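Local coordinates for protein CymD (Pseudomonas putida, PDB 6Z34) that forms an outer-membrane channel of the FadL family through which monoaromatic hydrocarbons are probably taken up by lateral diffusion during biodegradation, at residues G10-G15 with V352-V357; L271-F276 with I312-K317. All blocks are in the same frame, centred on the assembly; numbering follows the deposited sequence.

Contact 1 (G10-G15 with V352-V357)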
ATOM      1  N   GLY A  10       2.080   5.821   8.986  1.00 49.40           N
ATOM      2  CA  GLY A  10       1.908   6.948   9.879  1.00 51.45           C
ATOM      3  C   GLY A  10       3.188   7.757  10.025  1.00 60.40           C
ATOM      4  O   GLY A  10       4.273   7.318   9.627  1.00 57.21           O
ATOM      5  N   PRO A  11       3.087   8.955  10.614  1.00 61.71           N
ATOM      6  CA  PRO A  11       4.245   9.878  10.609  1.00 51.76           C
ATOM      7  C   PRO A  11       5.388   9.456  11.509  1.00 52.71           C
ATOM      8  O   PRO A  11       6.520   9.915  11.294  1.00 51.05           O
ATOM      9  CB  PRO A  11       3.646  11.215  11.074  1.00 54.09           C
ATOM     10  CG  PRO A  11       2.142  11.025  11.035  1.00 58.91           C
ATOM     11  CD  PRO A  11       1.894   9.557  11.226  1.00 56.30           C
ATOM     12  N   VAL A  12       5.143   8.616  12.512  1.00 49.26           N
ATOM     13  CA  VAL A  12       6.221   8.236  13.423  1.00 57.50           C
ATOM     14  C   VAL A  12       7.086   7.160  12.782  1.00 58.28           C
ATOM     15  O   VAL A  12       8.326   7.238  12.792  1.00 46.64           O
ATOM     16  CB  VAL A  12       5.636   7.762  14.768  1.00 59.95           C
ATOM     17  CG1 VAL A  12       6.727   7.269  15.664  1.00 62.99           C
ATOM     18  CG2 VAL A  12       4.832   8.884  15.455  1.00 59.50           C
ATOM     19  N   SER A  13       6.439   6.131  12.235  1.00 45.18           N
ATOM     20  CA  SER A  13       7.144   5.124  11.459  1.00 48.38           C
ATOM     21  C   SER A  13       7.809   5.742  10.228  1.00 53.12           C
ATOM     22  O   SER A  13       9.005   5.532   9.988  1.00 55.02           O
ATOM     23  CB  SER A  13       6.159   4.032  11.069  1.00 46.70           C
ATOM     24  OG  SER A  13       6.586   3.355   9.932  1.00 50.45           O
ATOM     25  N   GLN A  14       7.063   6.534   9.447  1.00 49.30           N
ATOM     26  CA  GLN A  14       7.651   7.118   8.237  1.00 49.66           C
ATOM     27  C   GLN A  14       8.776   8.089   8.572  1.00 52.19           C
ATOM     28  O   GLN A  14       9.762   8.174   7.839  1.00 57.47           O
ATOM     29  CB  GLN A  14       6.585   7.826   7.392  1.00 53.93           C
ATOM     30  CG  GLN A  14       5.655   6.899   6.616  1.00 61.72           C
ATOM     31  CD  GLN A  14       4.579   7.650   5.845  1.00 69.73           C
ATOM     32  OE1 GLN A  14       4.825   8.724   5.297  1.00 75.34           O
ATOM     33  NE2 GLN A  14       3.379   7.089   5.807  1.00 68.23           N
ATOM     34  N   GLY A  15       8.645   8.846   9.665  1.00 59.75           N
ATOM     35  CA  GLY A  15       9.716   9.749  10.041  1.00 52.16           C
ATOM     36  C   GLY A  15      10.996   9.026  10.385  1.00 58.77           C
ATOM     37  O   GLY A  15      12.077   9.633  10.357  1.00 52.81           O
ATOM     38  N   VAL A 352       9.490  15.991  19.969  1.00 65.79           N
ATOM     39  CA  VAL A 352      10.181  14.757  19.613  1.00 58.21           C
ATOM     40  C   VAL A 352      10.674  14.912  18.183  1.00 62.97           C
ATOM     41  O   VAL A 352       9.930  15.393  17.319  1.00 62.98           O
ATOM     42  CB  VAL A 352       9.237  13.542  19.737  1.00 58.66           C
ATOM     43  CG1 VAL A 352       9.921  12.296  19.287  1.00 55.92           C
ATOM     44  CG2 VAL A 352       8.734  13.405  21.162  1.00 56.52           C
ATOM     45  N   PHE A 353      11.926  14.524  17.929  1.00 63.00           N
ATOM     46  CA  PHE A 353      12.518  14.653  16.599  1.00 61.59           C
ATOM     47  C   PHE A 353      12.960  13.296  16.065  1.00 60.80           C
ATOM     48  O   PHE A 353      13.521  12.483  16.805  1.00 61.17           O
ATOM     49  CB  PHE A 353      13.690  15.623  16.623  1.00 65.21           C
ATOM     50  CG  PHE A 353      13.285  17.020  16.948  1.00 72.26           C
ATOM     51  CD1 PHE A 353      12.595  17.781  16.026  1.00 74.33           C
ATOM     52  CD2 PHE A 353      13.556  17.564  18.191  1.00 78.52           C
ATOM     53  CE1 PHE A 353      12.200  19.073  16.335  1.00 82.29           C
ATOM     54  CE2 PHE A 353      13.163  18.851  18.504  1.00 75.15           C
ATOM     55  CZ  PHE A 353      12.484  19.606  17.578  1.00 77.62           C
ATOM     56  N   ARG A 354      12.694  13.054  14.776  1.00 56.32           N
ATOM     57  CA  ARG A 354      12.942  11.757  14.157  1.00 53.94           C
ATOM     58  C   ARG A 354      13.700  11.909  12.839  1.00 57.85           C
ATOM     59  O   ARG A 354      13.624  12.939  12.169  1.00 59.87           O
ATOM     60  CB  ARG A 354      11.636  10.998  13.886  1.00 56.78           C
ATOM     61  CG  ARG A 354      10.551  11.215  14.899  1.00 59.10           C
ATOM     62  CD  ARG A 354       9.616  10.033  14.937  1.00 51.17           C
ATOM     63  NE  ARG A 354       8.849  10.039  16.172  1.00 53.05           N
ATOM     64  CZ  ARG A 354       7.848  10.874  16.430  1.00 58.26           C
ATOM     65  NH1 ARG A 354       7.471  11.772  15.529  1.00 58.94           N
ATOM     66  NH2 ARG A 354       7.218  10.807  17.599  1.00 65.04           N
ATOM     67  N   ALA A 355      14.430  10.859  12.462  1.00 61.72           N
ATOM     68  CA  ALA A 355      15.083  10.798  11.156  1.00 69.89           C
ATOM     69  C   ALA A 355      15.262   9.335  10.775  1.00 64.54           C
ATOM     70  O   ALA A 355      15.354   8.472  11.650  1.00 64.02           O
ATOM     71  CB  ALA A 355      16.433  11.522  11.146  1.00 70.14           C
ATOM     72  N   GLY A 356      15.300   9.058   9.472  1.00 56.29           N
ATOM     73  CA  GLY A 356      15.368   7.675   9.040  1.00 55.02           C
ATOM     74  C   GLY A 356      15.900   7.510   7.636  1.00 59.88           C
ATOM     75  O   GLY A 356      15.931   8.456   6.842  1.00 55.69           O
ATOM     76  N   VAL A 357      16.312   6.277   7.338  1.00 55.27           N
ATOM     77  CA  VAL A 357      16.776   5.882   6.020  1.00 55.92           C
ATOM     78  C   VAL A 357      16.042   4.614   5.619  1.00 59.33           C
ATOM     79  O   VAL A 357      15.850   3.705   6.434  1.00 50.77           O
ATOM     80  CB  VAL A 357      18.300   5.651   5.991  1.00 63.74           C
ATOM     81  CG1 VAL A 357      18.741   5.216   4.613  1.00 67.52           C
ATOM     82  CG2 VAL A 357      19.030   6.907   6.386  1.00 66.20           C
TER
HETATM   83  O   HOH W   1       7.752  12.160  12.631  1.00 70.78           O
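Gly15 of helix 10-15 comes up against strand 352-357 opposite Ala355 (CA to CA 5.6 Å), the helix axis passing 7.6 Å from the strand at an angle of 52°. The carbonyl of Gly15 abuts the strand backbone, its O lying 3.2 Å from Ala355 C, and a CB on Gly15 would run into Pro11 O of its own helix. Most of the side-chain contact is Val12 against Arg354. CG2 of Val12 sits over the centre of the guanidinium, 3.6 Å above its plane, while CG1 reaches Arg354 NE at 3.5 Å; Val352 CG1 covers the opposite face nearer its rim. CG of Arg354 lies beside the backbone N, only roughly anti to the carbonyl carbon (chi1 -34°, off the staggered values), and the chain, extended from CG to NE, carries the guanidinium across Val12. This is the N-terminal segment of a FadL-family channel, folded into the barrel lumen as a plug, and Arg354 reaches it from the barrel wall. In the plane of the guanidinium a water accepts from Arg354 NH1 (2.9 Å) and donates to Pro11 O, joining wall and plug. Replacing Arg354 with an alanine would probably uncover the methyls of Val12 and leave this water without its donor on the strand. The same guanidinium is held on the wall by Gln344 OE1 at NE and Ser386 OG at NH1.

Contact 2 (L271-F276 with I312-K317)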
ATOM      1  N   LEU A 271     -16.154  -4.882 -17.355  1.00 70.52           N
ATOM      2  CA  LEU A 271     -14.777  -5.335 -17.224  1.00 70.59           C
ATOM      3  C   LEU A 271     -14.620  -6.104 -15.921  1.00 70.75           C
ATOM      4  O   LEU A 271     -15.175  -5.715 -14.884  1.00 76.80           O
ATOM      5  CB  LEU A 271     -13.788  -4.163 -17.251  1.00 64.34           C
ATOM      6  CG  LEU A 271     -12.311  -4.557 -17.251  1.00 66.83           C
ATOM      7  CD1 LEU A 271     -11.919  -5.145 -18.609  1.00 68.07           C
ATOM      8  CD2 LEU A 271     -11.420  -3.371 -16.892  1.00 65.09           C
ATOM      9  N   LYS A 272     -13.851  -7.184 -15.976  1.00 68.31           N
ATOM     10  CA  LYS A 272     -13.552  -7.988 -14.806  1.00 69.27           C
ATOM     11  C   LYS A 272     -12.053  -8.247 -14.768  1.00 68.64           C
ATOM     12  O   LYS A 272     -11.475  -8.696 -15.763  1.00 70.34           O
ATOM     13  CB  LYS A 272     -14.342  -9.300 -14.842  1.00 76.24           C
ATOM     14  CG  LYS A 272     -13.881 -10.329 -13.844  1.00 89.38           C
ATOM     15  CD  LYS A 272     -14.215 -11.737 -14.308  1.00100.90           C
ATOM     16  CE  LYS A 272     -13.530 -12.777 -13.446  1.00108.64           C
ATOM     17  NZ  LYS A 272     -12.178 -13.086 -13.969  1.00110.92           N
ATOM     18  N   LEU A 273     -11.412  -7.919 -13.647  1.00 63.66           N
ATOM     19  CA  LEU A 273     -10.047  -8.366 -13.393  1.00 66.37           C
ATOM     20  C   LEU A 273     -10.113  -9.584 -12.485  1.00 77.23           C
ATOM     21  O   LEU A 273     -10.978  -9.668 -11.608  1.00 84.44           O
ATOM     22  CB  LEU A 273      -9.189  -7.283 -12.746  1.00 61.00           C
ATOM     23  CG  LEU A 273      -8.870  -6.090 -13.633  1.00 68.11           C
ATOM     24  CD1 LEU A 273      -7.597  -5.433 -13.157  1.00 69.33           C
ATOM     25  CD2 LEU A 273      -8.771  -6.514 -15.094  1.00 74.92           C
ATOM     26  N   HIS A 274      -9.206 -10.536 -12.693  1.00 83.45           N
ATOM     27  CA  HIS A 274      -9.411 -11.826 -12.055  1.00 96.24           C
ATOM     28  C   HIS A 274      -8.553 -12.025 -10.810  1.00103.28           C
ATOM     29  O   HIS A 274      -9.018 -11.815  -9.682  1.00 96.45           O
ATOM     30  CB  HIS A 274      -9.146 -12.951 -13.052  1.00101.94           C
ATOM     31  CG  HIS A 274      -9.661 -14.284 -12.606  1.00120.28           C
ATOM     32  ND1 HIS A 274      -9.966 -15.297 -13.490  1.00127.85           N
ATOM     33  CD2 HIS A 274      -9.930 -14.771 -11.370  1.00126.90           C
ATOM     34  CE1 HIS A 274     -10.397 -16.350 -12.818  1.00129.28           C
ATOM     35  NE2 HIS A 274     -10.378 -16.059 -11.530  1.00128.55           N
ATOM     36  N   ASN A 275      -7.314 -12.474 -11.010  1.00110.53           N
ATOM     37  CA  ASN A 275      -6.481 -13.014  -9.937  1.00106.31           C
ATOM     38  C   ASN A 275      -5.554 -11.938  -9.392  1.00103.04           C
ATOM     39  O   ASN A 275      -4.461 -11.706  -9.914  1.00109.45           O
ATOM     40  CB  ASN A 275      -5.687 -14.226 -10.409  1.00108.67           C
ATOM     41  CG  ASN A 275      -6.576 -15.397 -10.805  1.00122.44           C
ATOM     42  OD1 ASN A 275      -7.425 -15.833 -10.022  1.00126.41           O
ATOM     43  ND2 ASN A 275      -6.371 -15.925 -12.003  1.00130.22           N
ATOM     44  N   PHE A 276      -6.003 -11.283  -8.335  1.00103.60           N
ATOM     45  CA  PHE A 276      -5.134 -10.510  -7.476  1.00 99.68           C
ATOM     46  C   PHE A 276      -4.950 -11.250  -6.164  1.00 95.47           C
ATOM     47  O   PHE A 276      -5.835 -11.968  -5.688  1.00 90.44           O
ATOM     48  CB  PHE A 276      -5.696  -9.125  -7.203  1.00102.56           C
ATOM     49  CG  PHE A 276      -5.134  -8.069  -8.073  1.00108.15           C
ATOM     50  CD1 PHE A 276      -4.649  -6.893  -7.527  1.00107.57           C
ATOM     51  CD2 PHE A 276      -5.107  -8.238  -9.444  1.00113.55           C
ATOM     52  CE1 PHE A 276      -4.127  -5.896  -8.340  1.00114.73           C
ATOM     53  CE2 PHE A 276      -4.593  -7.253 -10.265  1.00116.60           C
ATOM     54  CZ  PHE A 276      -4.099  -6.076  -9.715  1.00117.57           C
ATOM     55  N   ILE A 312      -3.136 -13.652 -14.352  1.00107.98           N
ATOM     56  CA  ILE A 312      -3.787 -12.357 -14.169  1.00 95.01           C
ATOM     57  C   ILE A 312      -4.647 -11.996 -15.385  1.00 94.61           C
ATOM     58  O   ILE A 312      -4.202 -11.329 -16.325  1.00 97.81           O
ATOM     59  CB  ILE A 312      -2.728 -11.292 -13.821  1.00 87.12           C
ATOM     60  CG1 ILE A 312      -3.357  -9.940 -13.528  1.00 86.57           C
ATOM     61  CG2 ILE A 312      -1.659 -11.203 -14.866  1.00 86.82           C
ATOM     62  CD1 ILE A 312      -2.729  -9.294 -12.288  1.00 76.27           C
ATOM     63  N   GLU A 313      -5.901 -12.444 -15.362  1.00 88.88           N
ATOM     64  CA  GLU A 313      -6.795 -12.341 -16.503  1.00 83.02           C
ATOM     65  C   GLU A 313      -7.526 -11.006 -16.530  1.00 84.87           C
ATOM     66  O   GLU A 313      -7.831 -10.411 -15.491  1.00 85.12           O
ATOM     67  CB  GLU A 313      -7.827 -13.469 -16.484  1.00 92.41           C
ATOM     68  CG  GLU A 313      -7.277 -14.850 -16.789  1.00106.68           C
ATOM     69  CD  GLU A 313      -8.302 -15.957 -16.547  1.00118.87           C
ATOM     70  OE1 GLU A 313      -9.520 -15.667 -16.571  1.00121.92           O
ATOM     71  OE2 GLU A 313      -7.887 -17.117 -16.319  1.00122.16           O
ATOM     72  N   VAL A 314      -7.830 -10.554 -17.747  1.00 88.99           N
ATOM     73  CA  VAL A 314      -8.557  -9.316 -18.004  1.00 82.54           C
ATOM     74  C   VAL A 314      -9.616  -9.627 -19.048  1.00 85.01           C
ATOM     75  O   VAL A 314      -9.278  -9.980 -20.187  1.00 89.60           O
ATOM     76  CB  VAL A 314      -7.630  -8.193 -18.499  1.00 83.92           C
ATOM     77  CG1 VAL A 314      -8.433  -6.923 -18.753  1.00 85.13           C
ATOM     78  CG2 VAL A 314      -6.483  -7.950 -17.494  1.00 79.01           C
ATOM     79  N   ASN A 315     -10.888  -9.528 -18.663  1.00 79.17           N
ATOM     80  CA  ASN A 315     -12.001  -9.849 -19.547  1.00 80.33           C
ATOM     81  C   ASN A 315     -12.922  -8.647 -19.689  1.00 76.40           C
ATOM     82  O   ASN A 315     -13.311  -8.028 -18.691  1.00 76.58           O
ATOM     83  CB  ASN A 315     -12.796 -11.062 -19.039  1.00 93.55           C
ATOM     84  CG  ASN A 315     -11.907 -12.239 -18.693  1.00107.71           C
ATOM     85  OD1 ASN A 315     -10.761 -12.312 -19.142  1.00118.01           O
ATOM     86  ND2 ASN A 315     -12.436 -13.180 -17.922  1.00106.79           N
ATOM     87  N   PHE A 316     -13.258  -8.317 -20.931  1.00 66.15           N
ATOM     88  CA  PHE A 316     -14.192  -7.251 -21.258  1.00 61.74           C
ATOM     89  C   PHE A 316     -15.331  -7.862 -22.057  1.00 71.36           C
ATOM     90  O   PHE A 316     -15.094  -8.662 -22.966  1.00 83.29           O
ATOM     91  CB  PHE A 316     -13.489  -6.137 -22.050  1.00 61.15           C
ATOM     92  CG  PHE A 316     -14.423  -5.222 -22.805  1.00 64.10           C
ATOM     93  CD1 PHE A 316     -14.861  -4.028 -22.237  1.00 65.37           C
ATOM     94  CD2 PHE A 316     -14.839  -5.541 -24.102  1.00 60.03           C
ATOM     95  CE1 PHE A 316     -15.712  -3.176 -22.936  1.00 62.25           C
ATOM     96  CE2 PHE A 316     -15.690  -4.701 -24.811  1.00 62.42           C
ATOM     97  CZ  PHE A 316     -16.130  -3.520 -24.235  1.00 73.46           C
ATOM     98  N   LYS A 317     -16.564  -7.510 -21.707  1.00 68.62           N
ATOM     99  CA  LYS A 317     -17.740  -8.039 -22.383  1.00 74.67           C
ATOM    100  C   LYS A 317     -18.597  -6.860 -22.815  1.00 80.54           C
ATOM    101  O   LYS A 317     -19.016  -6.054 -21.977  1.00 81.11           O
ATOM    102  CB  LYS A 317     -18.525  -9.014 -21.490  1.00 76.63           C
ATOM    103  CG  LYS A 317     -20.042  -8.922 -21.642  1.00 93.05           C
ATOM    104  CD  LYS A 317     -20.764 -10.106 -21.009  1.00102.67           C
ATOM    105  CE  LYS A 317     -22.239  -9.806 -20.871  1.00103.88           C
ATOM    106  NZ  LYS A 317     -22.386  -8.718 -19.857  1.00109.01           N
TER
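The antiparallel pairing of strands 265-273 and 313-318, in the strand extension beyond the barrel and probably extracellular, sets Lys272 opposite Asn315 as a hydrogen-bonded pair: Lys272 N to Asn315 O at 2.9 Å and Asn315 N to Lys272 O at 3.1 Å. Past the end of strand 265-273 the pairing continues less squarely, His274 N reaching Glu313 O at an N-H...O angle of 139°. Here the side chains take over. His274 and Glu313 lie alongside each other, and ND1 donates to Glu313 OE1 (3.1 Å) in the plane of the imidazole but from above the carboxylate, whose plane stands 89° to the ring. Asn275 ND2 lies over one face of this ring and is itself bonded to Asp311 O. On the other side of the strands Leu273 CD2 meets Val314 CG2 at 3.6 Å. Leu271, with CG anti to the backbone N (chi1 -174°), brings CD1 against both Val314 CG1 and Phe316 CB. Farther along, Ile312 CD1 touches Phe276 CE2 at 3.4 Å. With Leu271, Leu273, Val314 and Phe316 on one face, where Leu203 of strand 198-229 meets Leu271 and Val314, and polar residues on the other, this is an amphipathic antiparallel beta pairing of the strand-rich FadL-family fold.

Overall arrangement
Contacts 1 and 2 lie on opposite sides of the centre of the chain, their centres 39 Å apart and their nearest atoms about 21 Å apart, without touching. Along the sequence, helix 10-15 comes first, then the two segments of contact 2, and strand 351-362 last, so that the whole of contact 2 falls between the two partners of contact 1. The second contact joins segments 271-276 and 312-317, 36 residues apart at their closest ends; the first spans 337 residues. Contact 1 thus seats the N-terminal plug helix against the inside of the barrel wall, while contact 2 pairs strands on the far side of the chain's centre, both within a single FadL-family chain.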